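Local structure of glucosamine kinase (Streptacidiphilus jiangxiensis, 6HWJ) at residues L411-V414 with H419-Y422; A404-E409 with L426-L431. The protein catalyses the magnesium-dependent transfer of a phosphate group from ATP to D-glucosamine, giving D-glucosamine 6-phosphate, and acts more weakly on glucose. One frame throughout, in Å; residues are numbered along the deposited sequence. Where two conformers were deposited one is given.

Contact 1 of 2, residues L411-V414 with H419-Y422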
loop_
_atom_site.group_PDB
_atom_site.type_symbol
_atom_site.label_atom_id
_atom_site.label_comp_id
_atom_site.label_asym_id
_atom_site.label_seq_id
_atom_site.Cartn_x
_atom_site.Cartn_y
_atom_site.Cartn_z
ATOM N N LEU A 411 19.294 -2.753 -0.189
ATOM C CA LEU A 411 19.080 -2.679 -1.622
ATOM C C LEU A 411 18.490 -1.329 -2.001
ATOM O O LEU A 411 18.894 -0.732 -3.006
ATOM C CB LEU A 411 18.180 -3.836 -2.088
ATOM C CG LEU A 411 18.759 -5.243 -1.915
ATOM C CD1 LEU A 411 17.795 -6.309 -2.466
ATOM C CD2 LEU A 411 20.113 -5.390 -2.605
ATOM N N TYR A 412 17.536 -0.827 -1.211
ATOM C CA TYR A 412 17.045 0.528 -1.441
ATOM C C TYR A 412 18.202 1.529 -1.430
ATOM O O TYR A 412 18.330 2.367 -2.328
ATOM C CB TYR A 412 16.008 0.902 -0.396
ATOM C CG TYR A 412 15.619 2.359 -0.475
ATOM C CD1 TYR A 412 14.682 2.795 -1.406
ATOM C CD2 TYR A 412 16.211 3.300 0.355
ATOM C CE1 TYR A 412 14.334 4.138 -1.490
ATOM C CE2 TYR A 412 15.878 4.632 0.266
ATOM C CZ TYR A 412 14.937 5.044 -0.659
ATOM O OH TYR A 412 14.604 6.367 -0.742
ATOM N N ALA A 413 19.081 1.418 -0.435
ATOM C CA ALA A 413 20.180 2.358 -0.300
ATOM C C ALA A 413 21.068 2.348 -1.535
ATOM O O ALA A 413 21.335 3.401 -2.127
ATOM C CB ALA A 413 20.995 2.030 0.960
ATOM N N VAL A 414 21.553 1.168 -1.934
ATOM C CA VAL A 414 22.532 1.118 -3.010
ATOM C C VAL A 414 21.894 1.540 -4.333
ATOM O O VAL A 414 22.576 2.056 -5.215
ATOM C CB VAL A 414 23.175 -0.277 -3.122
ATOM C CG1 VAL A 414 23.940 -0.606 -1.834
ATOM C CG2 VAL A 414 22.122 -1.352 -3.427
ATOM N N HIS A 419 23.747 6.516 1.395
ATOM C CA HIS A 419 24.102 6.630 2.804
ATOM C C HIS A 419 23.106 5.921 3.709
ATOM O O HIS A 419 23.418 5.679 4.876
ATOM C CB HIS A 419 24.232 8.093 3.211
ATOM C CG HIS A 419 22.938 8.757 3.519
ATOM N ND1 HIS A 419 22.262 9.528 2.603
ATOM C CD2 HIS A 419 22.189 8.759 4.644
ATOM C CE1 HIS A 419 21.152 9.978 3.149
ATOM N NE2 HIS A 419 21.082 9.522 4.385
ATOM N N TRP A 420 21.941 5.550 3.188
ATOM C CA TRP A 420 20.897 4.899 3.970
ATOM C C TRP A 420 21.334 3.557 4.533
ATOM O O TRP A 420 20.617 3.016 5.374
ATOM C CB TRP A 420 19.650 4.759 3.075
ATOM C CG TRP A 420 18.453 4.193 3.721
ATOM C CD1 TRP A 420 17.960 2.921 3.563
ATOM C CD2 TRP A 420 17.554 4.864 4.629
ATOM N NE1 TRP A 420 16.821 2.757 4.343
ATOM C CE2 TRP A 420 16.550 3.935 4.988
ATOM C CE3 TRP A 420 17.501 6.162 5.161
ATOM C CZ2 TRP A 420 15.505 4.259 5.861
ATOM C CZ3 TRP A 420 16.467 6.480 6.045
ATOM C CH2 TRP A 420 15.485 5.526 6.382
ATOM N N VAL A 421 22.480 3.014 4.107
ATOM C CA VAL A 421 22.959 1.762 4.652
ATOM C C VAL A 421 23.096 1.796 6.169
ATOM O O VAL A 421 23.149 0.730 6.794
ATOM C CB VAL A 421 24.316 1.339 4.023
ATOM C CG1 VAL A 421 24.162 1.070 2.528
ATOM C CG2 VAL A 421 25.395 2.399 4.274
ATOM N N TYR A 422 23.168 2.991 6.789
ATOM C CA TYR A 422 23.334 3.036 8.238
ATOM C C TYR A 422 22.111 2.475 8.963
ATOM O O TYR A 422 22.242 1.954 10.072
ATOM C CB TYR A 422 23.608 4.458 8.749
ATOM C CG TYR A 422 22.400 5.347 8.796
ATOM C CD1 TYR A 422 22.004 6.085 7.681
ATOM C CD2 TYR A 422 21.647 5.468 9.967
ATOM C CE1 TYR A 422 20.895 6.911 7.730
ATOM C CE2 TYR A 422 20.553 6.275 10.030
ATOM C CZ TYR A 422 20.176 7.009 8.915
ATOM O OH TYR A 422 19.068 7.819 8.989
#

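Contact 2 of 2, residues A404-E409 with L426-L431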
loop_
_atom_site.group_PDB
_atom_site.type_symbol
_atom_site.label_atom_id
_atom_site.label_comp_id
_atom_site.label_asym_id
_atom_site.label_seq_id
_atom_site.Cartn_x
_atom_site.Cartn_y
_atom_site.Cartn_z
ATOM N N ALA A 404 14.900 -10.181 6.446
ATOM C CA ALA A 404 14.699 -9.877 5.032
ATOM C C ALA A 404 14.289 -8.417 4.832
ATOM O O ALA A 404 14.645 -7.800 3.819
ATOM C CB ALA A 404 13.640 -10.807 4.451
ATOM N N GLN A 405 13.536 -7.859 5.775
ATOM C CA GLN A 405 13.174 -6.449 5.694
ATOM C C GLN A 405 14.422 -5.580 5.734
ATOM O O GLN A 405 14.573 -4.651 4.933
ATOM C CB GLN A 405 12.230 -6.067 6.831
ATOM C CG GLN A 405 10.832 -6.621 6.733
ATOM C CD GLN A 405 9.960 -5.861 5.741
ATOM O OE1 GLN A 405 10.346 -4.802 5.229
ATOM N NE2 GLN A 405 8.777 -6.402 5.469
ATOM N N GLU A 406 15.335 -5.874 6.669
ATOM C CA GLU A 406 16.557 -5.075 6.784
ATOM C C GLU A 406 17.421 -5.210 5.535
ATOM O O GLU A 406 18.020 -4.227 5.073
ATOM C CB GLU A 406 17.335 -5.486 8.041
ATOM C CG GLU A 406 16.532 -5.377 9.334
ATOM C CD GLU A 406 16.085 -3.938 9.633
ATOM O OE1 GLU A 406 16.668 -3.007 9.063
ATOM O OE2 GLU A 406 15.151 -3.741 10.437
ATOM N N VAL A 407 17.477 -6.416 4.947
ATOM C CA VAL A 407 18.224 -6.594 3.714
ATOM C C VAL A 407 17.633 -5.751 2.588
ATOM O O VAL A 407 18.370 -5.226 1.740
ATOM C CB VAL A 407 18.268 -8.085 3.331
ATOM C CG1 VAL A 407 18.921 -8.272 1.976
ATOM C CG2 VAL A 407 18.998 -8.884 4.413
ATOM N N ARG A 408 16.308 -5.616 2.552
ATOM C CA ARG A 408 15.684 -4.757 1.548
ATOM C C ARG A 408 16.149 -3.309 1.686
ATOM O O ARG A 408 16.201 -2.578 0.691
ATOM C CB ARG A 408 14.153 -4.814 1.655
ATOM C CG ARG A 408 13.511 -6.114 1.192
ATOM C CD ARG A 408 13.803 -6.429 -0.266
ATOM N NE ARG A 408 13.596 -5.282 -1.145
ATOM C CZ ARG A 408 13.728 -5.318 -2.470
ATOM N NH1 ARG A 408 13.526 -4.225 -3.185
ATOM N NH2 ARG A 408 14.059 -6.450 -3.078
ATOM N N GLU A 409 16.454 -2.868 2.913
ATOM C CA GLU A 409 16.885 -1.491 3.110
ATOM C C GLU A 409 18.261 -1.263 2.508
ATOM O O GLU A 409 18.523 -0.187 1.951
ATOM C CB GLU A 409 16.881 -1.133 4.603
ATOM C CG GLU A 409 15.532 -1.289 5.252
ATOM C CD GLU A 409 14.497 -0.299 4.726
ATOM O OE1 GLU A 409 14.869 0.725 4.129
ATOM O OE2 GLU A 409 13.293 -0.542 4.919
ATOM N N LEU A 426 22.654 -0.420 11.713
ATOM C CA LEU A 426 22.414 -0.228 13.140
ATOM C C LEU A 426 21.256 -1.098 13.615
ATOM O O LEU A 426 21.299 -1.633 14.720
ATOM C CB LEU A 426 22.156 1.247 13.433
ATOM C CG LEU A 426 23.352 2.159 13.112
ATOM C CD1 LEU A 426 23.007 3.630 13.320
ATOM C CD2 LEU A 426 24.589 1.779 13.935
ATOM N N SER A 427 20.224 -1.273 12.784
ATOM C CA SER A 427 19.115 -2.148 13.150
ATOM C C SER A 427 19.602 -3.571 13.396
ATOM O O SER A 427 19.314 -4.172 14.439
ATOM C CB SER A 427 18.054 -2.145 12.047
ATOM O OG SER A 427 17.623 -0.847 11.757
ATOM N N LEU A 428 20.361 -4.131 12.437
ATOM C CA LEU A 428 20.841 -5.501 12.569
ATOM C C LEU A 428 21.859 -5.631 13.688
ATOM O O LEU A 428 21.948 -6.690 14.318
ATOM C CB LEU A 428 21.459 -6.001 11.265
ATOM C CG LEU A 428 20.471 -6.323 10.147
ATOM C CD1 LEU A 428 21.206 -6.524 8.832
ATOM C CD2 LEU A 428 19.648 -7.558 10.489
ATOM N N THR A 429 22.645 -4.581 13.933
ATOM C CA THR A 429 23.570 -4.589 15.058
ATOM C C THR A 429 22.835 -4.860 16.364
ATOM O O THR A 429 23.314 -5.635 17.193
ATOM C CB THR A 429 24.338 -3.266 15.132
ATOM O OG1 THR A 429 25.193 -3.140 13.984
ATOM C CG2 THR A 429 25.195 -3.220 16.402
ATOM N N ASP A 430 21.662 -4.255 16.553
ATOM C CA ASP A 430 20.877 -4.492 17.759
ATOM C C ASP A 430 20.025 -5.759 17.677
ATOM O O ASP A 430 19.709 -6.334 18.720
ATOM C CB ASP A 430 19.972 -3.278 18.051
ATOM C CG ASP A 430 20.742 -2.093 18.616
ATOM O OD1 ASP A 430 21.952 -2.238 18.927
ATOM O OD2 ASP A 430 20.139 -1.004 18.775
ATOM N N LEU A 431 19.672 -6.221 16.473
ATOM C CA LEU A 431 18.831 -7.412 16.338
ATOM C C LEU A 431 19.619 -8.701 16.543
ATOM O O LEU A 431 19.151 -9.634 17.211
ATOM C CB LEU A 431 18.181 -7.446 14.957
ATOM C CG LEU A 431 17.009 -6.519 14.666
ATOM C CD1 LEU A 431 16.745 -6.501 13.171
ATOM C CD2 LEU A 431 15.783 -6.957 15.435
#

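Contact 1 of 2, residues L411-V414 with H419-Y422
Tyr412 and Trp420 meet in a T-shaped aromatic pair where the chain turns back on itself between helix 398-416 and helix 422-431, in the helical C-terminal part of the kinase. Apart from Val421 and Tyr422, the residues here belong to the motif thought to determine substrate specificity. Tyr412 presents its ring edge to one face of the indole, with the plane of its ring at 81° to that of the five-membered ring and the two centroids 5.3 Å apart. The approach is made by one flank of the tyrosine: Tyr412 CD2 lies 3.7 Å from Trp420 CD1, while Tyr412 CE2 stands above the indole near its rim. Trp420 holds CG anti to its backbone N (chi1 -176°), which directs the indole back toward the helix the chain has just left.

The remaining contact across the two segments is made by the methyl of Ala413, which points at the 3-10 segment 419-421. The backbones come close here, Ala413 CA lying 5.0 Å from Trp420 CA. That methyl sits near the plane of the indole, at its edge, with Ala413 CB 3.7 Å from Trp420 CB. It also meets the next residue, Val421 CG1 resting 3.7 Å from Ala413 CB, and Val421 N is 3.6 Å from the same Ala413 CB. No hydrogen bond joins the two segments, so the 3-10 segment is held against the helix here by ring and methyl packing.

The polar edge of the indole is engaged elsewhere. A buffer molecule, probably from the crystallisation liquor, lies close to the same indole, consistent with a place on the wall of the sugar pocket. Trp420 NE1 hydrogen-bonds Glu409 OE1, tying the tryptophan to a residue that binds D-glucosamine.

Contact 2 of 2, residues A404-E409 with L426-L431
The carboxylate of Glu406, buried beside Ser427, is gripped at both oxygens by side chains from outside the two segments: OE2 forms a salt bridge with Arg402 NE, one turn earlier on the same helix, and OE1 accepts a hydrogen bond from His348 NE2 of helix 335-356. These two partners should fix the rotation of the group and would favour its charged form. Toward Ser427 the carboxylate makes only van der Waals contact, with Glu406 OE1 3.4 Å from Ser427 CB. In the conformer given, Ser427 OG hydrogen-bonds Val423 O and Asp347 OD1.

Helices 398-416 and 422-431 form an antiparallel helical hairpin, the local axes running at 156° to each other and 10.4 Å apart at their closest. Glu406 bridges this spacing with a folded chain: the bend at chi2 (-62°) turns the carboxylate toward Ser427 and leaves the methylenes to pack on leucines. Glu406 CB lies 3.9 Å from Leu428 CG, and the glutamate and leucine chains lie alongside one another, running in opposite senses, each reaching toward the other helix. Leu428 also touches Trp275 of helix 266-284, which extends the apolar packing beyond the hairpin. Leu431 CD1 comes within 4.0 Å of Glu406 CG.

How the contacts relate
The centres of the two contacts are about 11 Å apart, and both draw their first segment from helix 398-416. Along the chain the order is 404-409, 411-414, 419-422, 426-431, so contact 1 falls wholly within the span of chain bracketed by contact 2: one packs the bend of the hairpin, the other its arms further down. They touch each other through the indole of the bend and the sugar-binding glutamate. All of contact 1 except Val421 and Tyr422, together with residues 405-409 of contact 2, falls within the proposed specificity motif. The hairpin thus carries both Glu409 and the tryptophan bonded to it, consistent with that assignment.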